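Long-range contact in p-nitrophenyl phosphatase (Pho2) (Archaeoglobus fulgidus, PDB 3QGM), which probably acts as a metal-dependent phosphatase of the haloacid dehalogenase superfamily and binds a calcium ion: residues A204-I214 / G225-T236. Numbering follows the deposited sequence.
Sequences AKDVAVVGDQI and GAETVLVLTGVT. With CA (calcium ion), chain E.
Asp212 reaches across to the 225-236 segment with its carboxylate and its backbone carbonyl. The side chain's CG sits between the backbone N and the carbonyl carbon (chi1 71°), which brings OD2 to Val235 N at 2.9 Å; the hydrogen bond is nearly straight (172°), its donor meeting OD2 on the anti side and out of the carboxylate plane. OD2 also accepts a hydrogen bond from a calcium-bound water, while OD1 lies 2.3 Å from the calcium, whose ligands include Asp14 and Asp16. With both oxygens engaged, rotation of the carboxylate is restrained. Asp212 O takes a 2.6 Å bond from Thr236 OG1, and one water joins that hydroxyl to Ile214 N. Gln213 lays its CG against Val235 CB at 3.8 Å, and its NE2 donates to a second calcium-bound water; an alanine here would probably leave that water without its amide donor and uncover one flank of Val235. The segments belong to a right-handed beta-alpha-beta unit of the Rossmann-like HAD core: strands 207-211 and 227-231 run parallel, their axes 25° apart, with helix 214-224 between them in sequence. Four backbone bonds fix the register, from Val209 N to Glu227 O through Val231 N to Gly211 O. Val229, buried on the same sheet face as Val210, lies alongside it, CB 4.0 Å from Val210 CG2. From the other face Leu230 brings CD1 to 3.4 Å from Gly211 O, and its CD2 meets Ile214 CD1 at 3.8 Å, the two side chains crossing at about a right angle and both also packing against helix 241-248.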
ATOM      1  N   ALA A 204      13.278  21.962 -25.034  1.00 43.71           N
ATOM      2  CA  ALA A 204      14.105  21.360 -24.015  1.00 43.14           C
ATOM      3  C   ALA A 204      15.564  21.710 -24.215  1.00 43.50           C
ATOM      4  O   ALA A 204      16.315  21.845 -23.247  1.00 42.88           O
ATOM      5  CB  ALA A 204      13.933  19.852 -24.044  1.00 43.12           C
ATOM      6  N   LYS A 205      15.978  21.850 -25.473  1.00 43.93           N
ATOM      7  CA  LYS A 205      17.386  22.058 -25.795  1.00 44.40           C
ATOM      8  C   LYS A 205      17.895  23.370 -25.197  1.00 43.91           C
ATOM      9  O   LYS A 205      19.091  23.530 -24.973  1.00 44.48           O
ATOM     10  CB  LYS A 205      17.601  22.028 -27.325  1.00 45.54           C
ATOM     11  CG  LYS A 205      17.142  23.320 -28.011  1.00 47.17           C
ATOM     12  CD  LYS A 205      17.155  23.278 -29.536  1.00 50.68           C
ATOM     13  CE  LYS A 205      16.662  24.618 -30.099  1.00 50.62           C
ATOM     14  NZ  LYS A 205      17.155  24.827 -31.487  1.00 54.23           N
ATOM     15  N   ASP A 206      16.977  24.301 -24.940  1.00 42.93           N
ATOM     16  CA  ASP A 206      17.301  25.588 -24.347  1.00 42.18           C
ATOM     17  C   ASP A 206      16.928  25.658 -22.873  1.00 40.69           C
ATOM     18  O   ASP A 206      16.841  26.750 -22.312  1.00 40.36           O
ATOM     19  CB  ASP A 206      16.554  26.702 -25.078  1.00 42.66           C
ATOM     20  CG  ASP A 206      17.109  26.977 -26.428  1.00 44.53           C
ATOM     21  OD1 ASP A 206      18.329  27.241 -26.525  1.00 45.02           O
ATOM     22  OD2 ASP A 206      16.320  26.930 -27.392  1.00 47.66           O
ATOM     23  N   VAL A 207      16.716  24.512 -22.237  1.00 39.45           N
ATOM     24  CA  VAL A 207      16.344  24.506 -20.833  1.00 37.39           C
ATOM     25  C   VAL A 207      17.245  23.553 -20.018  1.00 36.03           C
ATOM     26  O   VAL A 207      17.720  22.521 -20.525  1.00 34.68           O
ATOM     27  CB  VAL A 207      14.844  24.155 -20.684  1.00 37.24           C
ATOM     28  CG1 VAL A 207      14.451  24.061 -19.208  1.00 38.47           C
ATOM     29  CG2 VAL A 207      13.955  25.182 -21.386  1.00 36.28           C
ATOM     30  N   ALA A 208      17.539  23.942 -18.775  1.00 34.30           N
ATOM     31  CA  ALA A 208      18.176  23.025 -17.821  1.00 33.58           C
ATOM     32  C   ALA A 208      17.247  22.784 -16.634  1.00 31.92           C
ATOM     33  O   ALA A 208      16.533  23.673 -16.212  1.00 32.32           O
ATOM     34  CB  ALA A 208      19.557  23.539 -17.355  1.00 33.81           C
ATOM     35  N   VAL A 209      17.252  21.562 -16.119  1.00 31.63           N
ATOM     36  CA  VAL A 209      16.379  21.143 -15.023  1.00 29.70           C
ATOM     37  C   VAL A 209      17.270  21.009 -13.790  1.00 29.38           C
ATOM     38  O   VAL A 209      18.265  20.282 -13.817  1.00 29.86           O
ATOM     39  CB  VAL A 209      15.686  19.837 -15.412  1.00 30.70           C
ATOM     40  CG1 VAL A 209      14.879  19.178 -14.191  1.00 28.59           C
ATOM     41  CG2 VAL A 209      14.791  20.095 -16.612  1.00 29.63           C
ATOM     42  N   VAL A 210      16.960  21.759 -12.739  1.00 28.21           N
ATOM     43  CA  VAL A 210      17.832  21.840 -11.574  1.00 27.32           C
ATOM     44  C   VAL A 210      17.065  21.273 -10.417  1.00 27.24           C
ATOM     45  O   VAL A 210      15.859  21.580 -10.266  1.00 26.25           O
ATOM     46  CB  VAL A 210      18.149  23.300 -11.191  1.00 27.79           C
ATOM     47  CG1 VAL A 210      19.075  23.334  -9.949  1.00 26.09           C
ATOM     48  CG2 VAL A 210      18.799  24.069 -12.362  1.00 28.63           C
ATOM     49  N   GLY A 211      17.756  20.489  -9.596  1.00 26.87           N
ATOM     50  CA  GLY A 211      17.170  19.852  -8.458  1.00 26.84           C
ATOM     51  C   GLY A 211      18.149  19.161  -7.547  1.00 27.42           C
ATOM     52  O   GLY A 211      19.366  19.163  -7.783  1.00 28.32           O
ATOM     53  N   ASP A 212      17.607  18.561  -6.499  1.00 27.46           N
ATOM     54  CA  ASP A 212      18.414  17.962  -5.446  1.00 28.58           C
ATOM     55  C   ASP A 212      18.315  16.460  -5.411  1.00 28.80           C
ATOM     56  O   ASP A 212      19.001  15.870  -4.619  1.00 30.61           O
ATOM     57  CB  ASP A 212      18.080  18.552  -4.053  1.00 28.70           C
ATOM     58  CG  ASP A 212      16.713  18.116  -3.525  1.00 29.59           C
ATOM     59  OD1 ASP A 212      15.782  17.901  -4.321  1.00 26.33           O
ATOM     60  OD2 ASP A 212      16.569  18.026  -2.291  1.00 32.95           O
ATOM     61  N   GLN A 213      17.474  15.861  -6.265  1.00 29.76           N
ATOM     62  CA  GLN A 213      17.272  14.399  -6.332  1.00 30.28           C
ATOM     63  C   GLN A 213      17.513  13.820  -7.729  1.00 31.33           C
ATOM     64  O   GLN A 213      16.866  14.198  -8.730  1.00 30.53           O
ATOM     65  CB  GLN A 213      15.856  14.039  -5.882  1.00 30.09           C
ATOM     66  CG  GLN A 213      15.584  14.337  -4.426  1.00 29.99           C
ATOM     67  CD  GLN A 213      14.229  13.800  -3.966  1.00 31.50           C
ATOM     68  OE1 GLN A 213      14.161  12.821  -3.245  1.00 33.13           O
ATOM     69  NE2 GLN A 213      13.165  14.468  -4.351  1.00 27.69           N
ATOM     70  N   ILE A 214      18.419  12.849  -7.792  1.00 32.26           N
ATOM     71  CA  ILE A 214      18.772  12.201  -9.060  1.00 32.76           C
ATOM     72  C   ILE A 214      17.596  11.472  -9.637  1.00 33.04           C
ATOM     73  O   ILE A 214      17.258  11.634 -10.811  1.00 34.64           O
ATOM     74  CB  ILE A 214      19.872  11.228  -8.860  1.00 33.82           C
ATOM     75  CG1 ILE A 214      21.082  11.965  -8.282  1.00 36.03           C
ATOM     76  CG2 ILE A 214      20.164  10.419 -10.220  1.00 32.93           C
ATOM     77  CD1 ILE A 214      22.254  12.086  -9.172  1.00 36.18           C
ATOM     78  N   GLY A 225      14.604  15.427 -22.537  1.00 37.26           N
ATOM     79  CA  GLY A 225      15.785  15.752 -23.319  1.00 38.28           C
ATOM     80  C   GLY A 225      16.383  17.102 -22.962  1.00 38.05           C
ATOM     81  O   GLY A 225      16.957  17.753 -23.811  1.00 38.65           O
ATOM     82  N   ALA A 226      16.244  17.516 -21.696  1.00 36.63           N
ATOM     83  CA  ALA A 226      16.878  18.737 -21.200  1.00 35.82           C
ATOM     84  C   ALA A 226      18.086  18.392 -20.347  1.00 35.84           C
ATOM     85  O   ALA A 226      18.056  17.423 -19.569  1.00 35.66           O
ATOM     86  CB  ALA A 226      15.879  19.535 -20.364  1.00 34.03           C
ATOM     87  N   GLU A 227      19.106  19.243 -20.416  1.00 36.42           N
ATOM     88  CA  GLU A 227      20.309  19.079 -19.601  1.00 37.18           C
ATOM     89  C   GLU A 227      19.926  19.200 -18.147  1.00 34.99           C
ATOM     90  O   GLU A 227      19.001  19.927 -17.813  1.00 33.92           O
ATOM     91  CB  GLU A 227      21.364  20.153 -19.918  1.00 37.77           C
ATOM     92  CG  GLU A 227      21.974  20.046 -21.298  1.00 44.35           C
ATOM     93  CD  GLU A 227      23.209  20.931 -21.429  1.00 48.26           C
ATOM     94  OE1 GLU A 227      23.052  22.085 -21.847  1.00 52.09           O
ATOM     95  OE2 GLU A 227      24.315  20.487 -21.056  1.00 53.82           O
ATOM     96  N   THR A 228      20.661  18.501 -17.301  1.00 33.98           N
ATOM     97  CA  THR A 228      20.312  18.347 -15.913  1.00 33.48           C
ATOM     98  C   THR A 228      21.462  18.842 -15.040  1.00 33.09           C
ATOM     99  O   THR A 228      22.670  18.641 -15.351  1.00 31.78           O
ATOM    100  CB  THR A 228      20.047  16.852 -15.570  1.00 33.42           C
ATOM    101  OG1 THR A 228      21.185  16.082 -15.985  1.00 33.51           O
ATOM    102  CG2 THR A 228      18.765  16.333 -16.272  1.00 34.83           C
ATOM    103  N   VAL A 229      21.062  19.496 -13.952  1.00 33.04           N
ATOM    104  CA  VAL A 229      21.979  20.055 -12.951  1.00 33.47           C
ATOM    105  C   VAL A 229      21.556  19.565 -11.571  1.00 32.71           C
ATOM    106  O   VAL A 229      20.422  19.774 -11.141  1.00 31.47           O
ATOM    107  CB  VAL A 229      21.941  21.603 -12.885  1.00 33.49           C
ATOM    108  CG1 VAL A 229      22.819  22.066 -11.751  1.00 33.73           C
ATOM    109  CG2 VAL A 229      22.391  22.275 -14.240  1.00 36.05           C
ATOM    110  N   LEU A 230      22.475  18.940 -10.862  1.00 32.25           N
ATOM    111  CA  LEU A 230      22.201  18.526  -9.498  1.00 32.16           C
ATOM    112  C   LEU A 230      22.908  19.478  -8.534  1.00 31.71           C
ATOM    113  O   LEU A 230      24.105  19.780  -8.677  1.00 31.23           O
ATOM    114  CB  LEU A 230      22.686  17.088  -9.257  1.00 32.29           C
ATOM    115  CG  LEU A 230      22.392  16.546  -7.848  1.00 33.93           C
ATOM    116  CD1 LEU A 230      20.911  16.139  -7.682  1.00 32.31           C
ATOM    117  CD2 LEU A 230      23.276  15.343  -7.581  1.00 37.07           C
ATOM    118  N   VAL A 231      22.166  19.946  -7.541  1.00 31.26           N
ATOM    119  CA  VAL A 231      22.760  20.745  -6.481  1.00 30.91           C
ATOM    120  C   VAL A 231      22.775  19.944  -5.209  1.00 31.45           C
ATOM    121  O   VAL A 231      22.007  18.996  -5.039  1.00 30.84           O
ATOM    122  CB  VAL A 231      22.062  22.107  -6.244  1.00 31.23           C
ATOM    123  CG1 VAL A 231      22.262  23.009  -7.456  1.00 31.82           C
ATOM    124  CG2 VAL A 231      20.577  21.919  -5.867  1.00 29.10           C
ATOM    125  N   LEU A 232      23.639  20.365  -4.302  1.00 32.39           N
ATOM    126  CA  LEU A 232      23.942  19.588  -3.108  1.00 33.08           C
ATOM    127  C   LEU A 232      23.443  20.281  -1.815  1.00 32.95           C
ATOM    128  O   LEU A 232      23.894  19.954  -0.726  1.00 33.72           O
ATOM    129  CB  LEU A 232      25.458  19.305  -3.074  1.00 33.30           C
ATOM    130  CG  LEU A 232      26.030  18.552  -4.289  1.00 32.96           C
ATOM    131  CD1 LEU A 232      27.525  18.358  -4.132  1.00 33.44           C
ATOM    132  CD2 LEU A 232      25.337  17.188  -4.540  1.00 26.52           C
ATOM    133  N   THR A 233      22.490  21.187  -1.954  1.00 32.14           N
ATOM    134  CA  THR A 233      21.861  21.867  -0.814  1.00 32.05           C
ATOM    135  C   THR A 233      20.703  21.079  -0.179  1.00 32.33           C
ATOM    136  O   THR A 233      20.207  21.496   0.842  1.00 31.39           O
ATOM    137  CB  THR A 233      21.359  23.282  -1.190  1.00 32.16           C
ATOM    138  OG1 THR A 233      20.743  23.264  -2.489  1.00 30.68           O
ATOM    139  CG2 THR A 233      22.547  24.287  -1.163  1.00 33.81           C
ATOM    140  N   GLY A 234      20.333  19.911  -0.733  1.00 32.74           N
ATOM    141  CA  GLY A 234      19.160  19.167  -0.269  1.00 32.89           C
ATOM    142  C   GLY A 234      19.469  17.688  -0.094  1.00 34.52           C
ATOM    143  O   GLY A 234      20.483  17.354   0.501  1.00 33.93           O
ATOM    144  N   VAL A 235      18.615  16.811  -0.623  1.00 35.05           N
ATOM    145  CA  VAL A 235      18.727  15.354  -0.412  1.00 36.25           C
ATOM    146  C   VAL A 235      20.125  14.760  -0.828  1.00 37.64           C
ATOM    147  O   VAL A 235      20.666  13.852  -0.166  1.00 38.19           O
ATOM    148  CB  VAL A 235      17.545  14.633  -1.150  1.00 36.26           C
ATOM    149  CG1 VAL A 235      17.748  13.151  -1.242  1.00 36.21           C
ATOM    150  CG2 VAL A 235      16.160  14.962  -0.498  1.00 37.10           C
ATOM    151  N   THR A 236      20.729  15.275  -1.897  1.00 37.34           N
ATOM    152  CA  THR A 236      22.004  14.733  -2.342  1.00 37.83           C
ATOM    153  C   THR A 236      23.118  15.562  -1.763  1.00 38.20           C
ATOM    154  O   THR A 236      23.051  16.778  -1.731  1.00 38.50           O
ATOM    155  CB  THR A 236      22.100  14.595  -3.863  1.00 38.00           C
ATOM    156  OG1 THR A 236      20.864  14.073  -4.368  1.00 35.91           O
ATOM    157  CG2 THR A 236      23.252  13.624  -4.265  1.00 37.28           C
TER
HETATM  158 CA    CA E 503      13.618  18.585  -4.203  1.00 26.99          CA
HETATM  159  O   HOH W   1      19.175  21.395 -22.550  1.00 42.60           O
HETATM  160  O   HOH W   2      14.012  17.524  -2.040  1.00 26.34           O
HETATM  161  O   HOH W   3      13.185  17.042  -5.613  1.00 23.98           O
HETATM  162  O   HOH W   4      19.663  11.648  -5.630  1.00 33.32           O
HETATM  163  O   HOH W   5      11.403  18.271  -3.495  1.00 23.87           O